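Local coordinates for protein 2-Keto-3-deoxy-(6-phospho-)gluconate aldolase (Thermoproteus tenax, PDB 2R94) that is an aldolase of the dihydrodipicolinate synthetase family, built as a TIM barrel, assembled from four copies of its chain and modelled here with pyruvic acid bound, at residues M1-P6 / S196-L201; S96-Y101 / V125-Y130; L82-E87 / S119-P124; Y239-Y244 / G260-L265; T155-A160 / D179-A184. All blocks are in the same frame, centred on the assembly; numbering follows the deposited sequence.

Contact 1: residues M1-P6 / S196-L201; sequences MEIVAP and SSANYL. With PYR (pyruvic acid), chain E.
Asn199 holds CG anti to its carbonyl carbon (chi1 -74°), and this rotation brings the amide nitrogen ND2 between two backbone carbonyls, one on Pro6 and one on Ser196. Ile3 sets its CG2 branch anti to the backbone N, which leaves that methyl 4.1 Å from Ala198 CB. The bond from Asn199 ND2 to Pro6 O is 3.1 Å long and fairly straight, 164° at the hydrogen. Pro6 O lies in the amide plane of Asn199, yet the donor stands above the plane of the Pro6 carbonyl rather than on a lone pair. The second bond runs from Asn199 ND2 to Ser196 O, 2.9 Å, and the same carbonyl also takes the backbone N of Asn199. With His24 and the backbone N of Ile8 meeting Asn199 OD1, the amide is held at both ends and its rotation is fixed.

Two residues on from Ile3, Ala5 CB touches Ala198 CB at 3.6 Å. Pro6 has two jobs: its CG lies 3.6 Å from Ser196 CA, while its CB is 3.3 Å from atom C of the pyruvic acid. Strand 2-6 is the first of the barrel and the loop 196-201 follows the last, strand 192-194, to which Val4 is hydrogen-bonded at Val193; Leu205 of helix 202-214 covers Ile3 and Ala198 from outside, and Val247 of helix 239-251 packs on Asn199.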
# COMPACT_ATOMS: atom_id res chain seq x y z
N MET A 1 29.01 11.18 -14.76
CA MET A 1 27.60 10.95 -14.32
C MET A 1 26.80 12.16 -14.68
O MET A 1 27.25 13.33 -14.55
CB MET A 1 27.48 10.65 -12.81
CG MET A 1 28.09 9.33 -12.45
SD MET A 1 28.01 8.96 -10.70
CE MET A 1 29.11 10.29 -10.10
N GLU A 2 25.62 11.87 -15.18
CA GLU A 2 24.82 12.88 -15.81
C GLU A 2 23.77 13.47 -14.96
O GLU A 2 23.17 12.80 -14.10
CB GLU A 2 24.16 12.31 -17.05
CG GLU A 2 25.19 12.22 -18.15
CD GLU A 2 24.88 11.18 -19.15
OE1 GLU A 2 23.96 10.37 -18.92
OE2 GLU A 2 25.54 11.21 -20.19
N ILE A 3 23.50 14.73 -15.25
CA ILE A 3 22.35 15.44 -14.73
C ILE A 3 21.37 15.60 -15.90
O ILE A 3 21.65 16.34 -16.85
CB ILE A 3 22.79 16.83 -14.17
CG1 ILE A 3 23.69 16.63 -12.96
CG2 ILE A 3 21.54 17.72 -13.82
CD1 ILE A 3 24.32 17.96 -12.41
N VAL A 4 20.24 14.90 -15.82
CA VAL A 4 19.21 14.93 -16.83
C VAL A 4 18.03 15.75 -16.28
O VAL A 4 17.59 15.50 -15.17
CB VAL A 4 18.73 13.48 -17.09
CG1 VAL A 4 17.69 13.47 -18.20
CG2 VAL A 4 19.92 12.58 -17.44
N ALA A 5 17.55 16.74 -17.02
CA ALA A 5 16.41 17.52 -16.59
C ALA A 5 15.17 16.98 -17.24
O ALA A 5 15.08 16.99 -18.44
CB ALA A 5 16.56 18.95 -16.96
N PRO A 6 14.18 16.55 -16.44
CA PRO A 6 12.89 16.22 -17.02
C PRO A 6 12.22 17.57 -17.11
O PRO A 6 11.67 18.04 -16.13
CB PRO A 6 12.24 15.37 -15.96
CG PRO A 6 12.79 15.98 -14.65
CD PRO A 6 14.18 16.42 -14.96
N SER A 196 13.75 16.59 -11.05
CA SER A 196 12.96 17.70 -11.48
C SER A 196 13.56 19.04 -11.12
O SER A 196 13.28 20.05 -11.80
CB SER A 196 11.56 17.58 -10.96
OG SER A 196 11.53 17.64 -9.55
N SER A 197 14.33 19.07 -10.04
CA SER A 197 15.04 20.27 -9.64
C SER A 197 16.09 20.68 -10.63
O SER A 197 16.67 21.78 -10.52
CB SER A 197 15.67 20.09 -8.27
OG SER A 197 16.50 18.96 -8.22
N ALA A 198 16.36 19.84 -11.62
CA ALA A 198 17.28 20.31 -12.63
C ALA A 198 16.66 21.49 -13.36
O ALA A 198 17.36 22.27 -13.94
CB ALA A 198 17.73 19.21 -13.57
N ASN A 199 15.35 21.68 -13.27
CA ASN A 199 14.75 22.86 -13.88
C ASN A 199 15.03 24.14 -13.13
O ASN A 199 15.19 25.18 -13.74
CB ASN A 199 13.23 22.72 -13.92
CG ASN A 199 12.80 21.77 -14.96
OD1 ASN A 199 12.79 22.12 -16.17
ND2 ASN A 199 12.47 20.55 -14.55
N TYR A 200 15.02 24.09 -11.80
CA TYR A 200 15.09 25.33 -11.09
C TYR A 200 16.42 25.52 -10.39
O TYR A 200 16.86 26.64 -10.13
CB TYR A 200 13.88 25.50 -10.19
CG TYR A 200 13.56 24.32 -9.27
CD1 TYR A 200 14.22 24.14 -8.06
CD2 TYR A 200 12.61 23.39 -9.63
CE1 TYR A 200 13.92 23.07 -7.18
CE2 TYR A 200 12.30 22.32 -8.81
CZ TYR A 200 12.94 22.17 -7.59
OH TYR A 200 12.62 21.07 -6.85
N LEU A 201 17.11 24.42 -10.11
CA LEU A 201 18.38 24.54 -9.41
C LEU A 201 19.44 23.62 -9.96
O LEU A 201 20.09 22.90 -9.20
CB LEU A 201 18.20 24.29 -7.91
CG LEU A 201 17.62 25.47 -7.12
CD1 LEU A 201 17.18 25.03 -5.70
CD2 LEU A 201 18.59 26.68 -7.09
C PYR E . 10.10 13.15 -14.83
O PYR E . 9.59 14.15 -14.30
OXT PYR E . 9.83 12.83 -16.02
CA PYR E . 10.96 12.41 -14.08
CB PYR E . 11.28 12.81 -12.67

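Contact 2: residues S96-Y101 / V125-Y130; sequences SLPPYY and VFLYNY. With PYR (pyruvic acid), chain E.
Ser96 and Leu127 form a parallel beta bridge between neighbouring strands of the TIM barrel, 93-96 and 125-129, joined in the chain through helix 107-120 as a beta-alpha-beta unit. Two backbone hydrogen bonds make the bridge: Ser96 N to Phe126 O at 3.1 Å, and Tyr128 N to Ser96 O at 2.9 Å. Beyond it the 96-101 chain leaves the sheet, but Leu97 CA still gives a CA-H...O contact to Tyr128 O at 3.3 Å, with an almost straight 170° at the hydrogen. That oxygen also has Pro98 CD close by, at 3.2 Å.

The apolar part centres on a CH-pi contact. Tyr128 points CG anti to its backbone N (chi1 168°), laying its ring alongside Leu97, and Leu97 CD2 sits over one face, 3.7 Å from the centroid and 15° off the normal. The same methyl meets Tyr130 CB. On the other side of the strand, Pro98 CG and Leu127 CD1 make a loose contact where the two side chains cross at about a right angle. Phe37 packs on the Tyr128 ring edge-to-face, and Tyr101 of the second subunit packs on Leu97.

The far end of the Tyr128 ring belongs to the ligand site: Tyr128 OH, hydrogen-bonded to Thr41 OG1, is 3.1 Å from OXT of the pyruvic acid.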
# COMPACT_ATOMS: atom_id res chain seq x y z
N SER A 96 9.94 5.36 -22.22
CA SER A 96 8.49 5.25 -22.05
C SER A 96 8.15 4.72 -20.66
O SER A 96 8.75 3.76 -20.21
CB SER A 96 7.89 4.26 -23.09
OG SER A 96 6.46 4.26 -22.96
N LEU A 97 7.15 5.34 -20.05
CA LEU A 97 6.43 4.74 -18.99
C LEU A 97 5.88 3.43 -19.51
O LEU A 97 5.69 3.28 -20.70
CB LEU A 97 5.24 5.63 -18.62
CG LEU A 97 5.68 6.98 -18.02
CD1 LEU A 97 4.49 7.95 -18.09
CD2 LEU A 97 6.04 6.65 -16.59
N PRO A 98 5.69 2.47 -18.60
CA PRO A 98 4.88 1.32 -18.93
C PRO A 98 3.46 1.85 -19.14
O PRO A 98 3.14 2.94 -18.65
CB PRO A 98 4.89 0.48 -17.65
CG PRO A 98 6.02 1.02 -16.80
CD PRO A 98 6.21 2.46 -17.22
N PRO A 99 2.62 1.07 -19.83
CA PRO A 99 1.22 1.41 -19.93
C PRO A 99 0.73 1.73 -18.53
O PRO A 99 0.93 0.94 -17.60
CB PRO A 99 0.58 0.10 -20.46
CG PRO A 99 1.76 -0.42 -21.39
CD PRO A 99 2.97 -0.16 -20.56
N TYR A 100 0.12 2.89 -18.37
CA TYR A 100 -0.38 3.30 -17.06
C TYR A 100 -1.93 3.32 -16.96
O TYR A 100 -2.65 2.85 -17.85
CB TYR A 100 0.24 4.65 -16.71
CG TYR A 100 0.15 5.67 -17.83
CD1 TYR A 100 -0.90 6.60 -17.87
CD2 TYR A 100 1.08 5.69 -18.85
CE1 TYR A 100 -1.00 7.52 -18.88
CE2 TYR A 100 0.99 6.62 -19.88
CZ TYR A 100 -0.05 7.53 -19.89
OH TYR A 100 -0.16 8.45 -20.91
N TYR A 101 -2.43 3.79 -15.83
CA TYR A 101 -3.85 3.90 -15.57
C TYR A 101 -4.54 2.54 -15.37
O TYR A 101 -5.07 2.25 -14.28
CB TYR A 101 -4.62 4.76 -16.62
CG TYR A 101 -6.08 4.77 -16.16
CD1 TYR A 101 -6.47 5.65 -15.17
CD2 TYR A 101 -6.99 3.80 -16.58
CE1 TYR A 101 -7.73 5.65 -14.67
CE2 TYR A 101 -8.25 3.74 -16.07
CZ TYR A 101 -8.62 4.69 -15.13
OH TYR A 101 -9.85 4.71 -14.59
N VAL A 125 15.97 2.44 -26.43
CA VAL A 125 14.75 2.63 -25.69
C VAL A 125 15.01 2.47 -24.18
O VAL A 125 15.59 1.47 -23.78
CB VAL A 125 13.73 1.54 -26.13
CG1 VAL A 125 12.54 1.48 -25.23
CG2 VAL A 125 13.33 1.86 -27.55
N PHE A 126 14.61 3.48 -23.38
CA PHE A 126 14.72 3.44 -21.92
C PHE A 126 13.39 3.06 -21.33
O PHE A 126 12.35 3.51 -21.81
CB PHE A 126 14.97 4.82 -21.38
CG PHE A 126 16.38 5.30 -21.50
CD1 PHE A 126 17.10 5.09 -22.64
CD2 PHE A 126 16.97 5.99 -20.46
CE1 PHE A 126 18.40 5.55 -22.74
CE2 PHE A 126 18.26 6.48 -20.55
CZ PHE A 126 18.98 6.27 -21.69
N LEU A 127 13.43 2.26 -20.27
CA LEU A 127 12.26 2.01 -19.48
C LEU A 127 12.18 3.20 -18.55
O LEU A 127 13.18 3.58 -17.99
CB LEU A 127 12.44 0.72 -18.69
CG LEU A 127 11.52 0.64 -17.49
CD1 LEU A 127 10.04 0.65 -17.87
CD2 LEU A 127 11.89 -0.56 -16.59
N TYR A 128 11.00 3.84 -18.43
CA TYR A 128 10.83 4.93 -17.46
C TYR A 128 9.92 4.36 -16.41
O TYR A 128 8.73 4.28 -16.61
CB TYR A 128 10.26 6.20 -18.11
CG TYR A 128 9.78 7.31 -17.16
CD1 TYR A 128 10.09 7.31 -15.77
CD2 TYR A 128 9.04 8.40 -17.68
CE1 TYR A 128 9.63 8.35 -14.92
CE2 TYR A 128 8.59 9.42 -16.89
CZ TYR A 128 8.87 9.41 -15.50
OH TYR A 128 8.38 10.46 -14.73
N ASN A 129 10.50 3.85 -15.34
CA ASN A 129 9.75 3.15 -14.33
C ASN A 129 9.32 4.15 -13.25
O ASN A 129 10.14 4.92 -12.75
CB ASN A 129 10.55 1.98 -13.78
CG ASN A 129 9.77 1.13 -12.86
OD1 ASN A 129 10.13 1.00 -11.68
ND2 ASN A 129 8.73 0.49 -13.35
N TYR A 130 8.04 4.13 -12.90
CA TYR A 130 7.57 5.11 -11.94
C TYR A 130 6.35 4.57 -11.20
O TYR A 130 5.26 5.03 -11.47
CB TYR A 130 7.16 6.38 -12.64
CG TYR A 130 6.86 7.53 -11.71
CD1 TYR A 130 6.80 7.35 -10.31
CD2 TYR A 130 6.67 8.78 -12.21
CE1 TYR A 130 6.53 8.45 -9.45
CE2 TYR A 130 6.40 9.86 -11.39
CZ TYR A 130 6.32 9.69 -10.03
OH TYR A 130 6.08 10.82 -9.29
C PYR E . 10.10 13.15 -14.83
O PYR E . 9.59 14.15 -14.30
OXT PYR E . 9.83 12.83 -16.02
CA PYR E . 10.96 12.41 -14.08
CB PYR E . 11.28 12.81 -12.67

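Contact 3: residues L82-E87 / S119-P124; sequences LAKYAE and SAVSIP
Glu87 and the backbone of Ser122 and Ile123 meet at the protein surface, where helix 76-88 lies beside the end of helix 107-120 and the turn that follows it. The contact is a carboxylate receiving two successive backbone N-H groups, with apolar packing around its stem.

One oxygen does all of this. Ser122 N approaches Glu87 OE2 at 2.7 Å on the syn lone pair, the side of OE1, and Ile123 N comes to OE2 at 3.0 Å, nearly in line with the C-O bond. Two donors on one oxygen probably favour the charged carboxylate and hold the turn in shape. Glu87 gets there with CG anti to the backbone N (chi1 -177°) and the rest of the chain extended, which carries the carboxylate from the helix to the backbone of 122-123.

Along that stem Ile123 slides past in the opposite direction. Its CG1 takes the crowded position between N and carbonyl carbon (chi1 58°), which sends CD1 back to the helix, 3.7 Å from Glu87 CB. Val121 packs next to it, nearer the carboxylate: Val121 CB lies 3.5 Å from Glu87 OE2, and its CG1 packs on Ala83 CB at 3.8 Å. Further along, Lys84 stretches its chain past the end of helix 107-120, with CG 3.7 Å from Ala120 O and CE near Ala120 CB.

Val94 of strand 93-96 lies beneath Ala86, Val121 and Ile123. Two neighbouring helices side by side over the strand between them is the regular outer layer of a TIM barrel.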
# COMPACT_ATOMS: atom_id res chain seq x y z
N LEU A 82 5.58 8.54 -32.20
CA LEU A 82 6.42 9.61 -31.61
C LEU A 82 7.87 9.18 -31.50
O LEU A 82 8.79 9.97 -31.67
CB LEU A 82 5.89 10.01 -30.25
CG LEU A 82 6.79 11.06 -29.59
CD1 LEU A 82 6.76 12.29 -30.50
CD2 LEU A 82 6.24 11.37 -28.23
N ALA A 83 8.07 7.90 -31.21
CA ALA A 83 9.42 7.33 -31.08
C ALA A 83 10.18 7.60 -32.35
O ALA A 83 11.26 8.20 -32.34
CB ALA A 83 9.32 5.84 -30.81
N LYS A 84 9.56 7.22 -33.45
CA LYS A 84 10.12 7.46 -34.79
C LYS A 84 10.34 8.93 -35.08
O LYS A 84 11.39 9.31 -35.56
CB LYS A 84 9.17 6.89 -35.80
CG LYS A 84 9.18 5.39 -35.85
CD LYS A 84 8.05 4.94 -36.75
CE LYS A 84 8.16 3.48 -37.15
NZ LYS A 84 6.77 2.94 -37.55
N TYR A 85 9.35 9.76 -34.78
CA TYR A 85 9.56 11.18 -34.93
C TYR A 85 10.77 11.69 -34.16
O TYR A 85 11.58 12.40 -34.70
CB TYR A 85 8.32 11.94 -34.51
CG TYR A 85 8.39 13.37 -34.90
CD1 TYR A 85 8.32 13.75 -36.24
CD2 TYR A 85 8.51 14.36 -33.95
CE1 TYR A 85 8.39 15.08 -36.62
CE2 TYR A 85 8.57 15.65 -34.29
CZ TYR A 85 8.51 16.01 -35.65
OH TYR A 85 8.57 17.34 -35.98
N ALA A 86 10.88 11.33 -32.88
CA ALA A 86 11.98 11.76 -32.01
C ALA A 86 13.28 11.25 -32.59
O ALA A 86 14.29 11.95 -32.58
CB ALA A 86 11.81 11.18 -30.60
N GLU A 87 13.31 10.00 -32.98
CA GLU A 87 14.55 9.51 -33.59
C GLU A 87 14.95 10.36 -34.80
O GLU A 87 16.11 10.65 -34.98
CB GLU A 87 14.39 8.10 -34.06
CG GLU A 87 15.68 7.54 -34.63
CD GLU A 87 15.48 6.06 -34.99
OE1 GLU A 87 14.56 5.78 -35.79
OE2 GLU A 87 16.17 5.18 -34.45
N SER A 119 11.33 -2.28 -31.66
CA SER A 119 11.31 -2.59 -33.10
C SER A 119 11.22 -1.36 -33.95
O SER A 119 11.69 -1.36 -35.08
CB SER A 119 10.11 -3.45 -33.45
OG SER A 119 10.20 -4.69 -32.77
N ALA A 120 10.56 -0.34 -33.42
CA ALA A 120 10.26 0.88 -34.16
C ALA A 120 11.45 1.79 -34.36
O ALA A 120 11.46 2.57 -35.28
CB ALA A 120 9.14 1.65 -33.47
N VAL A 121 12.45 1.70 -33.49
CA VAL A 121 13.63 2.58 -33.62
C VAL A 121 14.96 1.85 -33.47
O VAL A 121 15.04 0.75 -32.93
CB VAL A 121 13.56 3.74 -32.60
CG1 VAL A 121 12.30 4.60 -32.86
CG2 VAL A 121 13.58 3.19 -31.13
N SER A 122 16.01 2.48 -33.98
CA SER A 122 17.39 2.00 -33.79
C SER A 122 18.05 2.67 -32.60
O SER A 122 19.00 2.13 -32.05
CB SER A 122 18.24 2.33 -35.02
OG SER A 122 17.49 2.04 -36.19
N ILE A 123 17.59 3.84 -32.21
CA ILE A 123 18.17 4.45 -30.99
C ILE A 123 17.74 3.69 -29.74
O ILE A 123 16.74 3.00 -29.75
CB ILE A 123 17.83 5.93 -30.90
CG1 ILE A 123 16.31 6.19 -30.90
CG2 ILE A 123 18.63 6.69 -31.96
CD1 ILE A 123 15.96 7.73 -30.70
N PRO A 124 18.49 3.81 -28.64
CA PRO A 124 18.10 3.06 -27.41
C PRO A 124 16.70 3.44 -26.88
O PRO A 124 16.34 4.60 -26.86
CB PRO A 124 19.10 3.57 -26.37
CG PRO A 124 20.24 4.08 -27.14
CD PRO A 124 19.66 4.66 -28.41

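Contact 4: residues Y239-Y244 / G260-L265; sequences YAAAVY and GPVYPL
Val262, centre of an inverse gamma turn, and Leu265 bring the loop ahead of the last helix, 267-278, against the first turn of helix 239-251. The helix offers three alanines in a row. Ala240 CB meets Val262 CG1 at 3.7 Å, the branch set anti to the backbone N (chi1 -175°), on the helix side. Ala241 sits where the two segments come nearest: its CB is 3.3 Å from Tyr263 O and 3.9 Å from Leu265 CD2. The other leucine methyl, CD1, rests on the backbone of the next residue, 3.9 Å from Ala242 CA, so the fork of Leu265 straddles Ala241 and Ala242.

The second subunit touches both segments: its Gln109 packs on Ala241 and Val262 and hydrogen-bonds Tyr263 O, and its Lys112 makes a cation-pi contact with the Tyr263 ring.

No hydrogen bond runs directly between the two segments. A single water joins them, donating to Ala241 O at 2.7 Å and accepting from Leu265 N at 2.8 Å. Methyl groups thus let the loop come close to the helix, while the water satisfies a carbonyl and an N-H that do not reach each other.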
# COMPACT_ATOMS: atom_id res chain seq x y z
N TYR A 239 3.19 20.02 -6.29
CA TYR A 239 4.57 20.10 -6.78
C TYR A 239 4.65 20.39 -8.32
O TYR A 239 5.37 21.30 -8.78
CB TYR A 239 5.34 18.83 -6.39
CG TYR A 239 6.76 18.94 -6.80
CD1 TYR A 239 7.65 19.68 -6.03
CD2 TYR A 239 7.24 18.36 -7.97
CE1 TYR A 239 8.94 19.84 -6.40
CE2 TYR A 239 8.60 18.50 -8.34
CZ TYR A 239 9.43 19.25 -7.55
OH TYR A 239 10.76 19.47 -7.83
N ALA A 240 3.88 19.64 -9.10
CA ALA A 240 3.87 19.78 -10.59
C ALA A 240 3.66 21.21 -11.02
O ALA A 240 4.30 21.67 -11.93
CB ALA A 240 2.75 18.89 -11.20
N ALA A 241 2.78 21.96 -10.36
CA ALA A 241 2.59 23.36 -10.75
C ALA A 241 3.66 24.23 -10.11
O ALA A 241 3.90 25.32 -10.60
CB ALA A 241 1.20 23.86 -10.34
N ALA A 242 4.29 23.78 -9.02
CA ALA A 242 5.24 24.63 -8.27
C ALA A 242 6.59 24.71 -8.95
O ALA A 242 7.35 25.69 -8.81
CB ALA A 242 5.38 24.11 -6.84
N VAL A 243 6.94 23.64 -9.65
CA VAL A 243 8.15 23.62 -10.46
C VAL A 243 8.28 24.88 -11.28
O VAL A 243 9.38 25.52 -11.28
CB VAL A 243 8.27 22.35 -11.33
CG1 VAL A 243 9.58 22.35 -12.10
CG2 VAL A 243 8.28 21.13 -10.46
N TYR A 244 7.19 25.31 -11.90
CA TYR A 244 7.23 26.50 -12.74
C TYR A 244 7.63 27.71 -11.90
O TYR A 244 8.54 28.44 -12.27
CB TYR A 244 5.88 26.75 -13.37
CG TYR A 244 5.46 25.66 -14.38
CD1 TYR A 244 5.66 25.87 -15.75
CD2 TYR A 244 4.94 24.44 -13.96
CE1 TYR A 244 5.30 24.94 -16.66
CE2 TYR A 244 4.55 23.44 -14.91
CZ TYR A 244 4.72 23.74 -16.28
OH TYR A 244 4.40 22.85 -17.29
N GLY A 260 -4.44 22.57 -16.83
CA GLY A 260 -5.23 21.79 -15.96
C GLY A 260 -5.68 20.46 -16.48
O GLY A 260 -5.75 20.32 -17.65
N PRO A 261 -5.57 19.41 -15.66
CA PRO A 261 -6.03 19.45 -14.28
C PRO A 261 -4.80 19.88 -13.40
O PRO A 261 -4.93 20.01 -12.20
CB PRO A 261 -6.43 18.02 -13.99
CG PRO A 261 -5.57 17.22 -14.92
CD PRO A 261 -5.45 18.03 -16.15
N VAL A 262 -3.62 20.06 -14.00
CA VAL A 262 -2.48 20.57 -13.28
C VAL A 262 -2.52 22.07 -13.41
O VAL A 262 -1.72 22.63 -14.10
CB VAL A 262 -1.18 20.11 -13.89
CG1 VAL A 262 0.02 20.56 -13.08
CG2 VAL A 262 -1.16 18.58 -14.13
N TYR A 263 -3.48 22.72 -12.78
CA TYR A 263 -3.63 24.16 -12.87
C TYR A 263 -2.45 24.94 -12.31
O TYR A 263 -1.85 24.55 -11.35
CB TYR A 263 -4.92 24.60 -12.16
CG TYR A 263 -6.13 23.90 -12.70
CD1 TYR A 263 -6.75 24.33 -13.89
CD2 TYR A 263 -6.65 22.80 -12.07
CE1 TYR A 263 -7.87 23.67 -14.40
CE2 TYR A 263 -7.75 22.14 -12.58
CZ TYR A 263 -8.34 22.59 -13.73
OH TYR A 263 -9.42 21.91 -14.23
N PRO A 264 -2.11 26.06 -12.94
CA PRO A 264 -1.07 26.95 -12.43
C PRO A 264 -1.32 27.37 -10.98
O PRO A 264 -2.48 27.48 -10.52
CB PRO A 264 -1.22 28.20 -13.34
CG PRO A 264 -1.72 27.57 -14.69
CD PRO A 264 -2.73 26.56 -14.19
N LEU A 265 -0.24 27.67 -10.26
CA LEU A 265 -0.44 28.20 -8.92
C LEU A 265 -1.18 29.49 -9.10
O LEU A 265 -1.02 30.18 -10.11
CB LEU A 265 0.90 28.49 -8.23
CG LEU A 265 1.77 27.27 -7.98
CD1 LEU A 265 3.07 27.67 -7.23
CD2 LEU A 265 0.92 26.20 -7.24
O HOH W 1 2.17 27.13 -11.66

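Contact 5: residues T155-A160 / D179-A184; sequences TNESLA and DSLVFA
An Asx turn at Asn156 shapes the first half of this contact, at the start of helix 159-168, where Leu159 and the chain before it face Leu181 and Ala184. Asn156 OD1 accepts from Ser158 N at 2.9 Å, with 160° at the hydrogen. Leu181 CD1 lies ahead of the Asn156 carbonyl and beside that of Glu157, and rests against both oxygens, 3.3 Å from Asn156 O and 3.6 Å from Glu157 O. Asn156 O also accepts from Asn176 ND2.

The segments run from the loops after strands 149-154 and 173-176, neighbours in the TIM barrel, into the helices that follow. Ser158 and Leu181 hold the N-cap positions. The pyruvic acid touches Thr155 at the beginning of the first segment, while the side chain of Asn156 is about 10 Å from it.

Leu159 sends CG anti to its backbone N (chi1 -169°), and the branch CD2 reaches Ala184 CB at 3.8 Å; its own CB lies 4.2 Å from Leu181 CD1. At the other end Glu157, its chain bent at chi2 (-78°), folds over toward Ser180, bringing OE1 to 2.6 Å from Ser180 OG. Ser178 OG is hydrogen-bonded to both of these oxygens, and Ser180 and Ala184 pack against Ala160 and Val188 of the third subunit, respectively.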
# COMPACT_ATOMS: atom_id res chain seq x y z
N THR A 155 11.97 6.11 -11.13
CA THR A 155 11.53 7.12 -10.19
C THR A 155 11.00 6.39 -9.01
O THR A 155 9.84 5.97 -8.96
CB THR A 155 10.49 8.08 -10.77
OG1 THR A 155 11.16 8.94 -11.73
CG2 THR A 155 9.94 8.97 -9.62
N ASN A 156 11.88 6.19 -8.05
CA ASN A 156 11.67 5.19 -7.01
C ASN A 156 12.44 5.62 -5.77
O ASN A 156 13.57 6.14 -5.88
CB ASN A 156 12.21 3.85 -7.47
CG ASN A 156 11.51 2.73 -6.82
OD1 ASN A 156 11.36 2.74 -5.61
ND2 ASN A 156 11.02 1.76 -7.61
N GLU A 157 11.81 5.44 -4.60
CA GLU A 157 12.45 5.86 -3.35
C GLU A 157 13.41 4.74 -2.90
O GLU A 157 14.32 4.95 -2.10
CB GLU A 157 11.41 6.27 -2.29
CG GLU A 157 10.83 7.73 -2.48
CD GLU A 157 11.78 8.92 -1.98
OE1 GLU A 157 12.98 9.02 -2.40
OE2 GLU A 157 11.29 9.76 -1.17
N SER A 158 13.23 3.59 -3.50
CA SER A 158 14.09 2.48 -3.26
C SER A 158 15.34 2.51 -4.17
O SER A 158 15.35 1.95 -5.29
CB SER A 158 13.31 1.19 -3.42
OG SER A 158 14.16 0.05 -3.24
N LEU A 159 16.41 3.12 -3.67
CA LEU A 159 17.69 3.06 -4.35
C LEU A 159 18.13 1.61 -4.62
O LEU A 159 18.69 1.33 -5.63
CB LEU A 159 18.75 3.85 -3.58
CG LEU A 159 20.08 4.10 -4.29
CD1 LEU A 159 19.96 5.02 -5.55
CD2 LEU A 159 21.10 4.69 -3.29
N ALA A 160 17.88 0.67 -3.72
CA ALA A 160 18.19 -0.73 -4.09
C ALA A 160 17.45 -1.15 -5.39
O ALA A 160 17.98 -1.93 -6.18
CB ALA A 160 17.87 -1.68 -2.96
N ASP A 179 14.25 13.33 -6.74
CA ASP A 179 15.06 14.46 -6.20
C ASP A 179 15.75 14.18 -4.84
O ASP A 179 16.80 14.77 -4.53
CB ASP A 179 14.24 15.75 -6.06
CG ASP A 179 13.90 16.41 -7.42
OD1 ASP A 179 14.76 17.10 -8.05
OD2 ASP A 179 12.74 16.26 -7.84
N SER A 180 15.17 13.30 -4.05
CA SER A 180 15.66 13.13 -2.71
C SER A 180 16.85 12.18 -2.72
O SER A 180 17.59 12.13 -1.73
CB SER A 180 14.56 12.66 -1.79
OG SER A 180 14.15 11.37 -2.22
N LEU A 181 17.11 11.53 -3.85
CA LEU A 181 18.21 10.57 -3.98
C LEU A 181 19.36 11.10 -4.87
O LEU A 181 20.16 10.37 -5.34
CB LEU A 181 17.70 9.22 -4.56
CG LEU A 181 16.84 8.43 -3.58
CD1 LEU A 181 16.17 7.14 -4.20
CD2 LEU A 181 17.74 8.02 -2.35
N VAL A 182 19.44 12.39 -5.12
CA VAL A 182 20.49 12.86 -6.02
C VAL A 182 21.89 12.60 -5.51
O VAL A 182 22.77 12.12 -6.24
CB VAL A 182 20.30 14.32 -6.32
CG1 VAL A 182 21.57 14.93 -6.93
CG2 VAL A 182 19.05 14.51 -7.28
N PHE A 183 22.08 12.86 -4.23
CA PHE A 183 23.36 12.72 -3.54
C PHE A 183 23.65 11.26 -3.58
O PHE A 183 24.72 10.87 -4.02
CB PHE A 183 23.19 13.22 -2.10
CG PHE A 183 24.12 12.59 -1.09
CD1 PHE A 183 25.45 12.34 -1.38
CD2 PHE A 183 23.67 12.35 0.20
CE1 PHE A 183 26.29 11.78 -0.44
CE2 PHE A 183 24.47 11.77 1.13
CZ PHE A 183 25.78 11.49 0.84
N ALA A 184 22.69 10.45 -3.16
CA ALA A 184 22.93 9.03 -3.05
C ALA A 184 23.26 8.39 -4.39
O ALA A 184 24.03 7.41 -4.47
CB ALA A 184 21.72 8.34 -2.44

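In the fold
Following the chain from the N terminus, contact 1 opens at once on the first barrel strand and closes only after the last, so contacts 2, 3 and 5 all fall within its loop; it lies where the first and last strands meet. Contact 3 opens on helix 76-88, and contact 2 opens at the end of the next strand before contact 3 has closed; the two cross along the chain, contact 3 joining two outer helices and contact 2 the ends of two strands. Contact 5 then joins the segments after the sixth and seventh strands, closing a loop round helix 159-168 and strand 173-176, and meets contact 2 through Asn129 O and Thr155 N. Contact 4 comes last, among the C-terminal helices, where Tyr239 reaches Ser196, which also meets Asp179.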